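Local atomic coordinates of capsid protein (Macrobrachium rosenbergii nodavirus, PDB entry 5YKU), a protein that forms the protruding domain of the nodavirus capsid protein and probably builds the dimeric spikes on the surface of the virus particle. Residues K37-F42 against R119-N125; C59-E65 against A96-T102. All coordinates share one frame; numbering follows the deposited sequence.

Both contacts lie in the one antiparallel sheet of this all-beta P-domain. Contact 1 joins the start of strand 41-47 to the end of strand 114-121 and the C-terminal tail. Contact 2 pairs strand 57-63 with strand 96-104. Its centre lies about 8 Å from the centre of the domain, that of contact 1 about 17 Å. The two centres are 21 Å apart, and their nearest atoms about 7 Å, so they do not touch. Strands 81-89 and 69-75 stand between the two pairs in the sheet. Along the chain, both segments of contact 2 fall between those of contact 1. The sheet therefore brings together residues distant in sequence, and the tail that follows strand 114-121 ends the chain beside the turn that precedes strand 41-47.

Contact 1. Residues K37-F42 against R119-N125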
ATOM      1  N   LYS A  37      -5.581   5.919 -12.382  1.00 12.24           N
ATOM      2  CA  LYS A  37      -6.032   7.031 -13.196  1.00 10.87           C
ATOM      3  C   LYS A  37      -5.144   8.218 -12.914  1.00 11.87           C
ATOM      4  O   LYS A  37      -5.053   8.681 -11.763  1.00 10.95           O
ATOM      5  CB  LYS A  37      -7.508   7.370 -12.975  1.00 12.11           C
ATOM      6  CG  LYS A  37      -8.059   8.350 -13.899  1.00 13.26           C
ATOM      7  CD  LYS A  37      -9.582   8.486 -13.757  1.00 14.13           C
ATOM      8  CE  LYS A  37     -10.110   9.371 -14.854  1.00 16.47           C
ATOM      9  NZ  LYS A  37      -9.646  10.736 -14.866  1.00 19.51           N
ATOM     10  N   PRO A  38      -4.534   8.866 -13.931  1.00 12.10           N
ATOM     11  CA  PRO A  38      -3.679   9.950 -13.607  1.00 11.74           C
ATOM     12  C   PRO A  38      -4.377  11.079 -12.861  1.00 10.89           C
ATOM     13  O   PRO A  38      -5.519  11.457 -13.172  1.00 12.32           O
ATOM     14  CB  PRO A  38      -3.162  10.417 -14.954  1.00 13.45           C
ATOM     15  CG  PRO A  38      -3.203   9.155 -15.795  1.00 13.99           C
ATOM     16  CD  PRO A  38      -4.420   8.424 -15.357  1.00 12.46           C
ATOM     17  N   ASN A  39      -3.671  11.571 -11.870  1.00 11.43           N
ATOM     18  CA  ASN A  39      -4.152  12.700 -11.026  1.00 12.13           C
ATOM     19  C   ASN A  39      -5.339  12.371 -10.105  1.00 12.31           C
ATOM     20  O   ASN A  39      -5.788  13.264  -9.403  1.00 12.55           O
ATOM     21  CB  ASN A  39      -4.448  13.977 -11.855  1.00 13.68           C
ATOM     22  CG  ASN A  39      -3.310  14.254 -12.820  1.00 15.37           C
ATOM     23  OD1 ASN A  39      -2.184  14.382 -12.460  1.00 17.20           O
ATOM     24  ND2 ASN A  39      -3.675  14.259 -14.094  1.00 18.89           N
ATOM     25  N   SER A  40      -5.794  11.127 -10.062  1.00 10.52           N
ATOM     26  CA  SER A  40      -6.913  10.804  -9.170  1.00 10.76           C
ATOM     27  C   SER A  40      -6.403  10.697  -7.738  1.00 10.05           C
ATOM     28  O   SER A  40      -5.233  10.443  -7.478  1.00 10.36           O
ATOM     29  CB  SER A  40      -7.582   9.525  -9.607  1.00 11.49           C
ATOM     30  OG  SER A  40      -8.459   9.793 -10.704  1.00 12.46           O
ATOM     31  N   LYS A  41      -7.332  10.867  -6.826  1.00  9.87           N
ATOM     32  CA  LYS A  41      -7.103  10.825  -5.359  1.00  9.96           C
ATOM     33  C   LYS A  41      -7.622   9.486  -4.865  1.00  8.63           C
ATOM     34  O   LYS A  41      -8.699   9.015  -5.187  1.00  9.33           O
ATOM     35  CB  LYS A  41      -7.867  11.931  -4.687  1.00 11.96           C
ATOM     36  CG  LYS A  41      -7.409  13.268  -5.180  1.00 14.98           C
ATOM     37  CD  LYS A  41      -8.498  14.315  -4.890  1.00 21.11           C
ATOM     38  CE  LYS A  41      -8.081  15.801  -5.092  1.00 24.89           C
ATOM     39  NZ  LYS A  41      -9.324  16.689  -4.931  1.00 25.16           N
ATOM     40  N   PHE A  42      -6.817   8.870  -4.011  1.00  8.65           N
ATOM     41  CA  PHE A  42      -7.003   7.508  -3.508  1.00  8.17           C
ATOM     42  C   PHE A  42      -6.749   7.448  -2.048  1.00  8.36           C
ATOM     43  O   PHE A  42      -6.034   8.304  -1.421  1.00  9.09           O
ATOM     44  CB  PHE A  42      -6.008   6.586  -4.172  1.00  9.45           C
ATOM     45  CG  PHE A  42      -6.159   6.507  -5.658  1.00  9.31           C
ATOM     46  CD1 PHE A  42      -7.067   5.581  -6.199  1.00 10.23           C
ATOM     47  CD2 PHE A  42      -5.429   7.312  -6.533  1.00 10.06           C
ATOM     48  CE1 PHE A  42      -7.199   5.458  -7.603  1.00 10.75           C
ATOM     49  CE2 PHE A  42      -5.579   7.224  -7.891  1.00 10.49           C
ATOM     50  CZ  PHE A  42      -6.467   6.285  -8.469  1.00 10.97           C
ATOM     51  N   ARG A 119     -10.878   3.900  -4.453  1.00  9.19           N
ATOM     52  CA  ARG A 119     -11.072   5.035  -5.318  1.00  9.84           C
ATOM     53  C   ARG A 119     -12.512   5.473  -5.312  1.00  9.61           C
ATOM     54  O   ARG A 119     -13.403   4.651  -5.591  1.00 10.24           O
ATOM     55  CB  ARG A 119     -10.729   4.616  -6.778  1.00 10.07           C
ATOM     56  CG  ARG A 119     -10.946   5.706  -7.790  1.00 11.62           C
ATOM     57  CD  ARG A 119     -10.792   5.146  -9.201  1.00 13.27           C
ATOM     58  NE  ARG A 119     -11.319   6.024 -10.228  1.00 13.75           N
ATOM     59  CZ  ARG A 119     -11.762   5.640 -11.417  1.00 14.19           C
ATOM     60  NH1 ARG A 119     -12.256   6.574 -12.176  1.00 15.84           N
ATOM     61  NH2 ARG A 119     -11.742   4.329 -11.698  1.00 15.67           N
ATOM     62  N   ALA A 120     -12.810   6.702  -4.946  1.00  9.39           N
ATOM     63  CA  ALA A 120     -14.167   7.301  -5.142  1.00 10.98           C
ATOM     64  C   ALA A 120     -14.328   7.618  -6.649  1.00 10.77           C
ATOM     65  O   ALA A 120     -13.534   8.365  -7.217  1.00 12.46           O
ATOM     66  CB  ALA A 120     -14.290   8.579  -4.329  1.00 10.63           C
ATOM     67  N   ILE A 121     -15.338   7.001  -7.236  1.00 10.60           N
ATOM     68  CA  ILE A 121     -15.684   7.230  -8.639  1.00 12.27           C
ATOM     69  C   ILE A 121     -16.736   8.362  -8.694  1.00 10.36           C
ATOM     70  O   ILE A 121     -17.902   8.078  -8.389  1.00 11.66           O
ATOM     71  CB  ILE A 121     -16.112   5.948  -9.303  1.00 12.80           C
ATOM     72  CG1 ILE A 121     -14.913   4.965  -9.254  1.00 15.09           C
ATOM     73  CG2 ILE A 121     -16.450   6.270 -10.785  1.00 15.83           C
ATOM     74  CD1 ILE A 121     -15.206   3.612  -9.838  1.00 18.03           C
ATOM     75  N   VAL A 122     -16.276   9.537  -8.920  1.00 10.73           N
ATOM     76  CA  VAL A 122     -17.130  10.747  -8.853  1.00 12.68           C
ATOM     77  C   VAL A 122     -16.408  11.828  -9.559  1.00 12.82           C
ATOM     78  O   VAL A 122     -15.167  11.840  -9.617  1.00 13.17           O
ATOM     79  CB  VAL A 122     -17.413  11.080  -7.376  1.00 12.33           C
ATOM     80  CG1 VAL A 122     -16.141  11.541  -6.649  1.00 14.16           C
ATOM     81  CG2 VAL A 122     -18.535  12.158  -7.293  1.00 13.91           C
ATOM     82  N   GLY A 123     -17.135  12.715 -10.238  1.00 13.85           N
ATOM     83  CA  GLY A 123     -16.472  13.688 -11.072  1.00 14.67           C
ATOM     84  C   GLY A 123     -15.583  13.056 -12.134  1.00 13.42           C
ATOM     85  O   GLY A 123     -15.963  12.117 -12.776  1.00 14.34           O
ATOM     86  N   ASN A 124     -14.383  13.539 -12.228  1.00 14.90           N
ATOM     87  CA  ASN A 124     -13.353  12.917 -13.013  1.00 15.16           C
ATOM     88  C   ASN A 124     -12.325  12.070 -12.232  1.00 15.64           C
ATOM     89  O   ASN A 124     -11.327  11.617 -12.767  1.00 17.04           O
ATOM     90  CB  ASN A 124     -12.621  13.992 -13.795  1.00 19.98           C
ATOM     91  CG  ASN A 124     -13.533  14.631 -14.825  1.00 24.50           C
ATOM     92  OD1 ASN A 124     -14.183  13.949 -15.609  1.00 27.95           O
ATOM     93  ND2 ASN A 124     -13.579  15.896 -14.755  1.00 29.99           N
ATOM     94  N   ASN A 125     -12.635  11.822 -10.979  1.00 13.58           N
ATOM     95  CA  ASN A 125     -11.720  11.000 -10.137  1.00 13.74           C
ATOM     96  C   ASN A 125     -11.735   9.551 -10.445  1.00 17.76           C
ATOM     97  O   ASN A 125     -12.840   9.068 -10.853  1.00 18.64           O
ATOM     98  CB  ASN A 125     -12.135  11.108  -8.660  1.00 12.35           C
ATOM     99  CG  ASN A 125     -10.913  10.784  -7.783  1.00 10.25           C
ATOM    100  OD1 ASN A 125      -9.936  11.494  -7.831  1.00 11.14           O
ATOM    101  ND2 ASN A 125     -11.003   9.714  -7.032  1.00 10.78           N
TER
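The side-chain amide of Asn125 pairs with the backbone of Lys41 much as a neighbouring strand would. Lys41 N donates to Asn125 OD1 at 2.9 Å, and Asn125 ND2 donates to Lys41 O at 3.0 Å. Both bonds are nearly straight, 174° and 176° at the hydrogen. Each meets a lone pair in the plane of its carbonyl. The second hydrogen of Asn125 ND2 goes to Ala120 O, 2.9 Å away and also in the amide plane. Three bonds thus fix the rotation of this amide and hold it flat between Lys41 and Ala120. A first torsion of -156°, with CG roughly opposite the backbone N, carries it there.

The charged side chains grip the tail. Lys37 NZ donates to Asn124 O at 2.8 Å, in the carbonyl plane. Arg119 NH1 bonds Asn125 O at 2.9 Å, with the donor tilted from the carbonyl plane. The two cations stay apart, with 5.6 Å between Lys37 NZ and Arg119 NH1.

Here two neighbouring inner strands of the antiparallel sheet, 41-47 and 114-121, meet at one end of the sheet. A type II turn from Lys37 to Ser40 leads into the first. A type II' turn from Val122 to Asn125 folds the tail back after the second.

Apolar packing continues at the strand ends. Phe42 and Arg119 run side by side, pointing the same way, with Phe42 CE1 3.7 Å from Arg119 CB. The Phe42 ring also meets the Phe88 ring. Ile121 CG1 covers one face of the Arg119 guanidinium.

Contact 2. Residues C59-E65 against A96-T102; sequences CTITCNE and ATFTLVT
Cys63 SG sits over one face of the Phe98 ring, offset toward its rim, 4.2 Å from the centroid. It is a sulfur-aromatic contact. Cys63 CB lies against Phe98 CE2. The rings of Trp19 and Phe88 meet Phe98 edge-to-face.

On the sheet face that carries Cys63 and Phe98, Ile61 and Leu100 lie side by side and point the same way, with Ile61 CD1 3.7 Å from Leu100 CD2. The Ile61 and Phe98 side chains cross at a slant, with Ile61 CG2 against Phe98 CB. Cys59 SG packs on Thr102 CG2.

Thr60, Thr62, Thr99 and Val101 point to the other face. Thr62 and Thr99 run alongside each other, and a water joins Thr62 OG1 to Thr99 O. Asn64 crosses Thr99 at about a right angle. Thr99 OG1 donates to a lone pair of Asn64 OD1 at 2.7 Å.

Beyond the strand end, the Glu65 chain bends at its second torsion (-51°) and turns its carboxylate back. Glu65 OE2 accepts a hydrogen bond from Thr97 N at 2.9 Å, on its anti side and tilted from the carboxylate plane. Thr97 OG1 bonds Asp32.

Paired bonds link Thr60 with Val101 and Thr62 with Thr99. This is a regular antiparallel strand pair of the P-domain sheet, with a largely apolar face and a threonine-rich face.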
ATOM      1  N   CYS A  59       7.105  -4.405   8.409  1.00  8.02           N
ATOM      2  CA  CYS A  59       7.214  -3.519   7.253  1.00  8.63           C
ATOM      3  C   CYS A  59       6.440  -2.249   7.522  1.00  8.85           C
ATOM      4  O   CYS A  59       5.314  -2.327   8.031  1.00  9.95           O
ATOM      5  CB  CYS A  59       6.604  -4.271   6.030  1.00  8.43           C
ATOM      6  SG  CYS A  59       6.540  -3.223   4.533  1.00 10.53           S
ATOM      7  N   THR A  60       7.048  -1.147   7.208  1.00  9.12           N
ATOM      8  CA  THR A  60       6.430   0.175   7.343  1.00  9.32           C
ATOM      9  C   THR A  60       6.479   0.900   6.043  1.00  9.90           C
ATOM     10  O   THR A  60       7.584   0.893   5.376  1.00 11.14           O
ATOM     11  CB  THR A  60       7.134   1.009   8.430  1.00 11.09           C
ATOM     12  OG1 THR A  60       7.275   0.244   9.619  1.00 11.98           O
ATOM     13  CG2 THR A  60       6.396   2.234   8.748  1.00 12.80           C
ATOM     14  N   ILE A  61       5.416   1.513   5.609  1.00  9.44           N
ATOM     15  CA  ILE A  61       5.312   2.125   4.275  1.00  9.55           C
ATOM     16  C   ILE A  61       4.839   3.518   4.384  1.00  9.61           C
ATOM     17  O   ILE A  61       3.886   3.817   5.107  1.00  9.36           O
ATOM     18  CB  ILE A  61       4.379   1.316   3.367  1.00 11.20           C
ATOM     19  CG1 ILE A  61       4.903  -0.154   3.462  1.00 12.40           C
ATOM     20  CG2 ILE A  61       4.316   1.936   1.969  1.00 11.70           C
ATOM     21  CD1 ILE A  61       4.271  -1.003   2.491  1.00 13.47           C
ATOM     22  N   THR A  62       5.484   4.417   3.612  1.00  9.60           N
ATOM     23  CA  THR A  62       5.021   5.768   3.421  1.00  9.78           C
ATOM     24  C   THR A  62       5.010   6.070   1.918  1.00  9.83           C
ATOM     25  O   THR A  62       5.627   5.309   1.133  1.00 10.47           O
ATOM     26  CB  THR A  62       5.914   6.766   4.194  1.00 10.73           C
ATOM     27  OG1 THR A  62       7.264   6.638   3.710  1.00 13.89           O
ATOM     28  CG2 THR A  62       5.838   6.593   5.654  1.00 11.39           C
ATOM     29  N   CYS A  63       4.376   7.149   1.517  1.00  9.47           N
ATOM     30  CA  CYS A  63       4.294   7.534   0.092  1.00  9.28           C
ATOM     31  C   CYS A  63       5.108   8.783  -0.189  1.00 10.54           C
ATOM     32  O   CYS A  63       5.084   9.720   0.628  1.00 11.14           O
ATOM     33  CB  CYS A  63       2.842   7.781  -0.255  1.00 10.30           C
ATOM     34  SG  CYS A  63       2.525   8.197  -1.968  1.00 10.28           S
ATOM     35  N   ASN A  64       5.840   8.753  -1.272  1.00 10.46           N
ATOM     36  CA  ASN A  64       6.755   9.857  -1.640  1.00 10.24           C
ATOM     37  C   ASN A  64       6.059  10.900  -2.427  1.00 11.51           C
ATOM     38  O   ASN A  64       6.682  11.939  -2.651  1.00 13.38           O
ATOM     39  CB  ASN A  64       7.878   9.291  -2.518  1.00 12.06           C
ATOM     40  CG  ASN A  64       8.781   8.338  -1.864  1.00 14.59           C
ATOM     41  OD1 ASN A  64       8.599   7.823  -0.842  1.00 15.93           O
ATOM     42  ND2 ASN A  64       9.840   8.050  -2.597  1.00 18.32           N
ATOM     43  N   GLU A  65       4.843  10.749  -2.859  1.00 10.32           N
ATOM     44  CA  GLU A  65       4.128  11.739  -3.681  1.00 11.30           C
ATOM     45  C   GLU A  65       3.942  13.063  -2.913  1.00 10.41           C
ATOM     46  O   GLU A  65       3.658  13.029  -1.720  1.00 11.20           O
ATOM     47  CB  GLU A  65       2.797  11.250  -4.247  1.00 10.34           C
ATOM     48  CG  GLU A  65       2.936  10.097  -5.160  1.00 11.73           C
ATOM     49  CD  GLU A  65       3.977  10.262  -6.278  1.00 12.71           C
ATOM     50  OE1 GLU A  65       3.846  11.302  -6.979  1.00 13.95           O
ATOM     51  OE2 GLU A  65       4.856   9.353  -6.482  1.00 12.69           O
ATOM     52  N   ALA A  96       2.313   6.104  -8.322  1.00  9.52           N
ATOM     53  CA  ALA A  96       2.702   6.662  -7.037  1.00  9.31           C
ATOM     54  C   ALA A  96       3.836   5.843  -6.492  1.00  8.79           C
ATOM     55  O   ALA A  96       3.783   4.614  -6.554  1.00 10.14           O
ATOM     56  CB  ALA A  96       1.506   6.709  -6.088  1.00 10.34           C
ATOM     57  N   THR A  97       4.832   6.491  -5.950  1.00  9.45           N
ATOM     58  CA  THR A  97       5.985   5.834  -5.404  1.00  9.41           C
ATOM     59  C   THR A  97       5.879   5.775  -3.907  1.00  9.69           C
ATOM     60  O   THR A  97       5.557   6.749  -3.236  1.00 10.88           O
ATOM     61  CB  THR A  97       7.263   6.579  -5.762  1.00 10.75           C
ATOM     62  OG1 THR A  97       7.410   6.613  -7.201  1.00 12.21           O
ATOM     63  CG2 THR A  97       8.511   5.933  -5.185  1.00 11.78           C
ATOM     64  N   PHE A  98       6.156   4.636  -3.343  1.00  9.42           N
ATOM     65  CA  PHE A  98       6.189   4.329  -1.894  1.00  9.00           C
ATOM     66  C   PHE A  98       7.532   3.902  -1.439  1.00  8.80           C
ATOM     67  O   PHE A  98       8.263   3.258  -2.191  1.00 10.54           O
ATOM     68  CB  PHE A  98       5.163   3.204  -1.572  1.00  9.49           C
ATOM     69  CG  PHE A  98       3.753   3.628  -1.899  1.00  9.68           C
ATOM     70  CD1 PHE A  98       3.264   3.531  -3.220  1.00 10.25           C
ATOM     71  CD2 PHE A  98       2.906   4.086  -0.941  1.00  9.31           C
ATOM     72  CE1 PHE A  98       1.990   3.993  -3.529  1.00 10.97           C
ATOM     73  CE2 PHE A  98       1.633   4.531  -1.268  1.00  9.68           C
ATOM     74  CZ  PHE A  98       1.172   4.487  -2.559  1.00  9.88           C
ATOM     75  N   THR A  99       7.838   4.270  -0.222  1.00  9.81           N
ATOM     76  CA  THR A  99       9.069   3.839   0.455  1.00 10.21           C
ATOM     77  C   THR A  99       8.751   2.812   1.485  1.00 10.74           C
ATOM     78  O   THR A  99       7.862   3.037   2.355  1.00 11.61           O
ATOM     79  CB  THR A  99       9.799   5.002   1.107  1.00 11.21           C
ATOM     80  OG1 THR A  99      10.244   5.875   0.028  1.00 13.64           O
ATOM     81  CG2 THR A  99      11.060   4.553   1.828  1.00 13.24           C
ATOM     82  N   LEU A 100       9.323   1.671   1.420  1.00  9.58           N
ATOM     83  CA  LEU A 100       9.202   0.552   2.282  1.00  9.07           C
ATOM     84  C   LEU A 100      10.408   0.389   3.149  1.00  9.03           C
ATOM     85  O   LEU A 100      11.540   0.419   2.677  1.00 10.02           O
ATOM     86  CB  LEU A 100       8.961  -0.755   1.541  1.00 10.52           C
ATOM     87  CG  LEU A 100       7.694  -0.812   0.638  1.00 10.08           C
ATOM     88  CD1 LEU A 100       8.035  -0.272  -0.762  1.00 11.43           C
ATOM     89  CD2 LEU A 100       7.134  -2.196   0.554  1.00 10.29           C
ATOM     90  N   VAL A 101      10.237   0.276   4.449  1.00  9.36           N
ATOM     91  CA  VAL A 101      11.293   0.004   5.414  1.00  9.68           C
ATOM     92  C   VAL A 101      10.975  -1.320   6.075  1.00  9.83           C
ATOM     93  O   VAL A 101       9.875  -1.447   6.699  1.00  9.55           O
ATOM     94  CB  VAL A 101      11.439   1.120   6.413  1.00 10.85           C
ATOM     95  CG1 VAL A 101      12.532   0.759   7.459  1.00 11.07           C
ATOM     96  CG2 VAL A 101      11.682   2.492   5.791  1.00 11.35           C
ATOM     97  N   THR A 102      11.809  -2.293   5.857  1.00 10.02           N
ATOM     98  CA  THR A 102      11.572  -3.657   6.351  1.00  9.72           C
ATOM     99  C   THR A 102      12.596  -4.042   7.349  1.00  9.69           C
ATOM    100  O   THR A 102      13.757  -3.760   7.211  1.00 10.25           O
ATOM    101  CB  THR A 102      11.406  -4.673   5.259  1.00 10.43           C
ATOM    102  OG1 THR A 102      12.575  -4.628   4.419  1.00 11.23           O
ATOM    103  CG2 THR A 102      10.189  -4.380   4.370  1.00 10.72           C
TER
HETATM  104  O   HOH W   1       9.478  -1.332   9.417  1.00 13.91           O
HETATM  105  O   HOH W   2       8.681   4.532   4.688  1.00 19.85           O
HETATM  106  O   HOH W   3       5.925   8.091  -8.909  1.00 22.46           O